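Local coordinates for hemerythrin-like domain-containing protein (Streptococcus mutans, PDB 2QKP) that is of unknown function, the part described being the C-terminal PAS-like domain of a longer protein that probably also carries a hemerythrin-like domain, at residues A[103-111]-A[123-134]. Residues are numbered along the deposited sequence; the frame is centred on the assembly and turned at random.
Sequences GKFVYVTYA and VLEYVQDIKPFF
With chi1 at 50°, Tyr126 CG stands between its own backbone N and carbonyl carbon, and the ring lies alongside Thr109, whose CB sits over one ring face in a CH-pi contact, 3.7 Å from the centroid. On the opposite face of the sheet the fully extended Glu125 (CG anti to N, 179°) runs beside Tyr110 and lays its CG over that ring; a water that donates to Glu125 OE2 is also hydrogen-bonded to Tyr110 OH. Seven backbone hydrogen bonds join the antiparallel strands, from Leu124 with Ala111 to Ile130 with Phe105. There Asp129 OD1 takes Phe105 N (3.0 Å) and, closing an Asx turn, Lys131 N (3.1 Å), the two donors arriving from opposite faces of the carboxylate. Beyond the turn, residues 131-134 take up helical phi/psi, and the edge of Phe134 meets the face of Phe105, centroids 5.4 Å apart. The hairpin supplies two inner strands of the five-stranded antiparallel sheet of the PAS fold, 120-129 beside 31-36 and 104-114 beside 92-99. Helix 72-86 packs on Tyr110 and Val123, while across the sheet Gln128 hydrogen-bonds Gln128 of the second subunit and Tyr107 meets that subunit's Phe133 edge-to-face.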
ATOM      1  N   GLY A 103       0.224 -14.516  16.121  1.00 32.01           N
ATOM      2  CA  GLY A 103       1.079 -15.388  15.313  1.00 30.20           C
ATOM      3  C   GLY A 103       1.792 -14.605  14.219  1.00 29.45           C
ATOM      4  O   GLY A 103       1.988 -15.106  13.110  1.00 29.28           O
ATOM      5  N   LYS A 104       2.178 -13.375  14.544  1.00 27.78           N
ATOM      6  CA  LYS A 104       2.747 -12.448  13.562  1.00 26.26           C
ATOM      7  C   LYS A 104       4.057 -11.913  14.092  1.00 24.68           C
ATOM      8  O   LYS A 104       4.248 -11.786  15.314  1.00 25.54           O
ATOM      9  CB  LYS A 104       1.800 -11.265  13.303  1.00 26.44           C
ATOM     10  CG  LYS A 104       0.601 -11.602  12.417  1.00 27.63           C
ATOM     11  CD  LYS A 104      -0.362 -10.443  12.230  1.00 27.62           C
ATOM     12  CE  LYS A 104      -1.543 -10.914  11.394  1.00 31.10           C
ATOM     13  NZ  LYS A 104      -2.437  -9.813  10.952  1.00 32.12           N
ATOM     14  N   PHE A 105       4.963 -11.599  13.179  1.00 22.91           N
ATOM     15  CA  PHE A 105       6.096 -10.781  13.513  1.00 20.99           C
ATOM     16  C   PHE A 105       5.831  -9.450  12.832  1.00 20.17           C
ATOM     17  O   PHE A 105       5.770  -9.380  11.618  1.00 18.98           O
ATOM     18  CB  PHE A 105       7.409 -11.371  13.032  1.00 21.62           C
ATOM     19  CG  PHE A 105       8.580 -10.710  13.640  1.00 23.40           C
ATOM     20  CD1 PHE A 105       9.073 -11.140  14.871  1.00 25.50           C
ATOM     21  CD2 PHE A 105       9.141  -9.597  13.058  1.00 24.35           C
ATOM     22  CE1 PHE A 105      10.154 -10.502  15.455  1.00 26.02           C
ATOM     23  CE2 PHE A 105      10.240  -8.958  13.648  1.00 25.09           C
ATOM     24  CZ  PHE A 105      10.732  -9.397  14.823  1.00 24.33           C
ATOM     25  N   VAL A 106       5.673  -8.407  13.635  1.00 18.44           N
ATOM     26  CA  VAL A 106       5.107  -7.157  13.143  1.00 18.07           C
ATOM     27  C   VAL A 106       6.207  -6.171  12.788  1.00 17.77           C
ATOM     28  O   VAL A 106       7.145  -5.969  13.569  1.00 17.48           O
ATOM     29  CB  VAL A 106       4.176  -6.548  14.234  1.00 19.09           C
ATOM     30  CG1 VAL A 106       3.549  -5.211  13.761  1.00 19.03           C
ATOM     31  CG2 VAL A 106       3.062  -7.555  14.618  1.00 20.08           C
ATOM     32  N   TYR A 107       6.100  -5.552  11.609  1.00 16.53           N
ATOM     33  CA  TYR A 107       7.034  -4.499  11.217  1.00 14.94           C
ATOM     34  C   TYR A 107       6.222  -3.230  10.974  1.00 15.52           C
ATOM     35  O   TYR A 107       5.276  -3.242  10.172  1.00 14.72           O
ATOM     36  CB  TYR A 107       7.712  -4.907   9.903  1.00 16.13           C
ATOM     37  CG  TYR A 107       8.810  -3.964   9.453  1.00 14.27           C
ATOM     38  CD1 TYR A 107      10.100  -4.085   9.961  1.00 14.65           C
ATOM     39  CD2 TYR A 107       8.576  -2.981   8.488  1.00 16.58           C
ATOM     40  CE1 TYR A 107      11.126  -3.238   9.542  1.00 17.50           C
ATOM     41  CE2 TYR A 107       9.601  -2.109   8.075  1.00 18.21           C
ATOM     42  CZ  TYR A 107      10.875  -2.264   8.594  1.00 18.34           C
ATOM     43  OH  TYR A 107      11.914  -1.444   8.168  1.00 18.07           O
ATOM     44  N   VAL A 108       6.586  -2.150  11.674  1.00 14.25           N
ATOM     45  CA  VAL A 108       5.791  -0.926  11.715  1.00 14.56           C
ATOM     46  C   VAL A 108       6.594   0.169  11.060  1.00 14.59           C
ATOM     47  O   VAL A 108       7.785   0.321  11.325  1.00 13.81           O
ATOM     48  CB  VAL A 108       5.479  -0.501  13.186  1.00 15.46           C
ATOM     49  CG1 VAL A 108       4.620   0.738  13.218  1.00 16.06           C
ATOM     50  CG2 VAL A 108       4.782  -1.613  13.940  1.00 16.60           C
ATOM     51  N   THR A 109       5.947   0.933  10.192  1.00 14.46           N
ATOM     52  CA  THR A 109       6.618   2.114   9.650  1.00 14.19           C
ATOM     53  C   THR A 109       5.755   3.345   9.832  1.00 14.56           C
ATOM     54  O   THR A 109       4.561   3.318   9.543  1.00 13.10           O
ATOM     55  CB  THR A 109       6.868   1.967   8.140  1.00 14.66           C
ATOM     56  OG1 THR A 109       7.642   0.799   7.892  1.00 15.00           O
ATOM     57  CG2 THR A 109       7.569   3.205   7.577  1.00 15.82           C
ATOM     58  N   TYR A 110       6.374   4.424  10.311  1.00 13.82           N
ATOM     59  CA  TYR A 110       5.775   5.754  10.291  1.00 14.92           C
ATOM     60  C   TYR A 110       6.525   6.553   9.265  1.00 14.63           C
ATOM     61  O   TYR A 110       7.767   6.679   9.359  1.00 14.96           O
ATOM     62  CB  TYR A 110       5.986   6.452  11.632  1.00 16.19           C
ATOM     63  CG  TYR A 110       5.234   5.845  12.772  1.00 18.56           C
ATOM     64  CD1 TYR A 110       3.965   6.325  13.103  1.00 22.09           C
ATOM     65  CD2 TYR A 110       5.792   4.831  13.537  1.00 19.84           C
ATOM     66  CE1 TYR A 110       3.237   5.787  14.177  1.00 24.54           C
ATOM     67  CE2 TYR A 110       5.062   4.269  14.637  1.00 23.14           C
ATOM     68  CZ  TYR A 110       3.788   4.766  14.930  1.00 22.99           C
ATOM     69  OH  TYR A 110       3.018   4.297  15.999  1.00 25.74           O
ATOM     70  N   ALA A 111       5.805   7.100   8.281  1.00 12.91           N
ATOM     71  CA  ALA A 111       6.431   7.797   7.186  1.00 13.28           C
ATOM     72  C   ALA A 111       5.911   9.204   7.023  1.00 13.75           C
ATOM     73  O   ALA A 111       4.724   9.431   7.185  1.00 13.07           O
ATOM     74  CB  ALA A 111       6.213   6.995   5.878  1.00 13.64           C
ATOM     75  N   VAL A 123       1.262  12.199   8.433  1.00 14.10           N
ATOM     76  CA  VAL A 123       2.057  10.997   8.723  1.00 14.11           C
ATOM     77  C   VAL A 123       1.275   9.752   8.320  1.00 14.00           C
ATOM     78  O   VAL A 123       0.108   9.610   8.688  1.00 13.78           O
ATOM     79  CB  VAL A 123       2.409  10.933  10.191  1.00 14.95           C
ATOM     80  CG1 VAL A 123       3.037   9.589  10.535  1.00 15.16           C
ATOM     81  CG2 VAL A 123       3.405  12.071  10.533  1.00 15.75           C
ATOM     82  N   LEU A 124       1.940   8.878   7.559  1.00 13.94           N
ATOM     83  CA  LEU A 124       1.361   7.611   7.099  1.00 14.57           C
ATOM     84  C   LEU A 124       1.949   6.493   7.957  1.00 14.90           C
ATOM     85  O   LEU A 124       3.173   6.344   7.992  1.00 15.26           O
ATOM     86  CB  LEU A 124       1.721   7.410   5.613  1.00 14.79           C
ATOM     87  CG  LEU A 124       1.492   6.034   4.986  1.00 15.76           C
ATOM     88  CD1 LEU A 124       0.009   5.691   5.040  1.00 17.67           C
ATOM     89  CD2 LEU A 124       2.002   6.020   3.574  1.00 14.94           C
ATOM     90  N   GLU A 125       1.102   5.712   8.636  1.00 14.12           N
ATOM     91  CA  GLU A 125       1.571   4.540   9.382  1.00 16.13           C
ATOM     92  C   GLU A 125       1.100   3.280   8.666  1.00 16.09           C
ATOM     93  O   GLU A 125      -0.073   3.187   8.279  1.00 15.27           O
ATOM     94  CB  GLU A 125       1.042   4.561  10.822  1.00 16.34           C
ATOM     95  CG  GLU A 125       1.486   3.341  11.656  1.00 19.23           C
ATOM     96  CD  GLU A 125       0.999   3.367  13.101  1.00 21.90           C
ATOM     97  OE1 GLU A 125       0.297   4.328  13.497  1.00 27.83           O
ATOM     98  OE2 GLU A 125       1.344   2.422  13.835  1.00 28.62           O
ATOM     99  N   TYR A 126       2.011   2.339   8.441  1.00 16.02           N
ATOM    100  CA  TYR A 126       1.616   1.064   7.866  1.00 15.06           C
ATOM    101  C   TYR A 126       2.301  -0.088   8.587  1.00 16.25           C
ATOM    102  O   TYR A 126       3.513  -0.023   8.958  1.00 14.91           O
ATOM    103  CB  TYR A 126       1.832   1.030   6.340  1.00 16.15           C
ATOM    104  CG  TYR A 126       3.193   1.460   5.815  1.00 14.24           C
ATOM    105  CD1 TYR A 126       4.181   0.508   5.543  1.00 16.03           C
ATOM    106  CD2 TYR A 126       3.481   2.806   5.559  1.00 15.08           C
ATOM    107  CE1 TYR A 126       5.406   0.884   5.027  1.00 17.65           C
ATOM    108  CE2 TYR A 126       4.707   3.201   5.044  1.00 16.49           C
ATOM    109  CZ  TYR A 126       5.661   2.216   4.776  1.00 18.19           C
ATOM    110  OH  TYR A 126       6.894   2.575   4.289  1.00 18.04           O
ATOM    111  N   VAL A 127       1.498  -1.115   8.838  1.00 15.97           N
ATOM    112  CA  VAL A 127       1.915  -2.241   9.651  1.00 15.89           C
ATOM    113  C   VAL A 127       1.832  -3.502   8.785  1.00 15.38           C
ATOM    114  O   VAL A 127       0.811  -3.749   8.132  1.00 15.10           O
ATOM    115  CB  VAL A 127       0.989  -2.404  10.883  1.00 16.78           C
ATOM    116  CG1 VAL A 127       1.422  -3.559  11.692  1.00 18.34           C
ATOM    117  CG2 VAL A 127       0.931  -1.115  11.743  1.00 17.31           C
ATOM    118  N   GLN A 128       2.893  -4.309   8.821  1.00 15.36           N
ATOM    119  CA  GLN A 128       2.924  -5.531   8.016  1.00 16.17           C
ATOM    120  C   GLN A 128       3.340  -6.731   8.854  1.00 16.58           C
ATOM    121  O   GLN A 128       4.163  -6.619   9.758  1.00 17.03           O
ATOM    122  CB  GLN A 128       3.909  -5.369   6.875  1.00 14.47           C
ATOM    123  CG  GLN A 128       3.811  -6.486   5.769  1.00 15.56           C
ATOM    124  CD  GLN A 128       4.705  -6.163   4.582  1.00 15.87           C
ATOM    125  OE1 GLN A 128       5.512  -5.222   4.632  1.00 17.34           O
ATOM    126  NE2 GLN A 128       4.579  -6.940   3.520  1.00 18.50           N
ATOM    127  N   ASP A 129       2.780  -7.893   8.532  1.00 17.82           N
ATOM    128  CA  ASP A 129       3.291  -9.115   9.132  1.00 18.60           C
ATOM    129  C   ASP A 129       4.414  -9.633   8.215  1.00 18.47           C
ATOM    130  O   ASP A 129       4.214  -9.910   7.015  1.00 18.43           O
ATOM    131  CB  ASP A 129       2.169 -10.141   9.312  1.00 19.35           C
ATOM    132  CG  ASP A 129       2.688 -11.506   9.738  1.00 21.78           C
ATOM    133  OD1 ASP A 129       3.716 -11.579  10.461  1.00 24.05           O
ATOM    134  OD2 ASP A 129       2.057 -12.511   9.310  1.00 24.51           O
ATOM    135  N   ILE A 130       5.606  -9.751   8.785  1.00 17.81           N
ATOM    136  CA  ILE A 130       6.749 -10.189   7.992  1.00 18.63           C
ATOM    137  C   ILE A 130       7.190 -11.621   8.312  1.00 20.14           C
ATOM    138  O   ILE A 130       8.125 -12.147   7.681  1.00 20.87           O
ATOM    139  CB  ILE A 130       7.935  -9.209   8.063  1.00 17.58           C
ATOM    140  CG1 ILE A 130       8.413  -9.011   9.506  1.00 14.58           C
ATOM    141  CG2 ILE A 130       7.527  -7.859   7.508  1.00 16.75           C
ATOM    142  CD1 ILE A 130       9.771  -8.358   9.635  1.00 16.73           C
ATOM    143  N   LYS A 131       6.501 -12.258   9.254  1.00 21.41           N
ATOM    144  CA  LYS A 131       6.806 -13.654   9.614  1.00 23.73           C
ATOM    145  C   LYS A 131       6.844 -14.600   8.401  1.00 24.51           C
ATOM    146  O   LYS A 131       7.766 -15.428   8.317  1.00 24.65           O
ATOM    147  CB  LYS A 131       5.851 -14.190  10.694  1.00 23.88           C
ATOM    148  CG  LYS A 131       6.213 -15.632  11.172  1.00 26.13           C
ATOM    149  CD  LYS A 131       5.340 -16.074  12.315  1.00 27.25           C
ATOM    150  CE  LYS A 131       6.112 -17.024  13.228  1.00 32.52           C
ATOM    151  NZ  LYS A 131       7.061 -16.275  14.130  1.00 37.90           N
ATOM    152  N   PRO A 132       5.866 -14.490   7.465  1.00 25.32           N
ATOM    153  CA  PRO A 132       5.875 -15.338   6.261  1.00 25.85           C
ATOM    154  C   PRO A 132       7.159 -15.279   5.446  1.00 26.64           C
ATOM    155  O   PRO A 132       7.516 -16.283   4.819  1.00 26.87           O
ATOM    156  CB  PRO A 132       4.691 -14.793   5.448  1.00 26.58           C
ATOM    157  CG  PRO A 132       3.748 -14.302   6.495  1.00 26.50           C
ATOM    158  CD  PRO A 132       4.670 -13.621   7.470  1.00 25.23           C
ATOM    159  N   PHE A 133       7.861 -14.145   5.475  1.00 26.79           N
ATOM    160  CA  PHE A 133       9.073 -13.965   4.667  1.00 27.61           C
ATOM    161  C   PHE A 133      10.272 -14.716   5.227  1.00 29.78           C
ATOM    162  O   PHE A 133      11.230 -14.983   4.495  1.00 30.20           O
ATOM    163  CB  PHE A 133       9.446 -12.490   4.522  1.00 26.68           C
ATOM    164  CG  PHE A 133       8.369 -11.648   3.891  1.00 24.95           C
ATOM    165  CD1 PHE A 133       7.692 -12.097   2.763  1.00 22.71           C
ATOM    166  CD2 PHE A 133       8.043 -10.412   4.408  1.00 22.79           C
ATOM    167  CE1 PHE A 133       6.699 -11.340   2.186  1.00 23.73           C
ATOM    168  CE2 PHE A 133       7.056  -9.645   3.806  1.00 22.17           C
ATOM    169  CZ  PHE A 133       6.389 -10.117   2.700  1.00 23.36           C
ATOM    170  N   PHE A 134      10.228 -15.036   6.519  1.00 31.87           N
ATOM    171  CA  PHE A 134      11.345 -15.740   7.181  1.00 35.17           C
ATOM    172  C   PHE A 134      11.556 -17.171   6.634  1.00 37.53           C
ATOM    173  O   PHE A 134      12.624 -17.761   6.822  1.00 38.81           O
ATOM    174  CB  PHE A 134      11.170 -15.755   8.715  1.00 34.18           C
ATOM    175  CG  PHE A 134      11.141 -14.376   9.365  1.00 34.28           C
ATOM    176  CD1 PHE A 134      10.474 -14.184  10.581  1.00 33.56           C
ATOM    177  CD2 PHE A 134      11.774 -13.283   8.777  1.00 33.58           C
ATOM    178  CE1 PHE A 134      10.447 -12.914  11.205  1.00 34.52           C
ATOM    179  CE2 PHE A 134      11.754 -12.017   9.381  1.00 32.98           C
ATOM    180  CZ  PHE A 134      11.094 -11.834  10.601  1.00 33.67           C
TER
HETATM  181  O   HOH W   1       2.228 -15.051  10.396  1.00 28.86           O
HETATM  182  O   HOH W   2       5.666  -1.386   7.839  1.00 17.10           O
HETATM  183  O   HOH W   3       9.072   0.814   4.866  1.00 28.59           O
HETATM  184  O   HOH W   4       0.782   3.241  16.335  1.00 45.24           O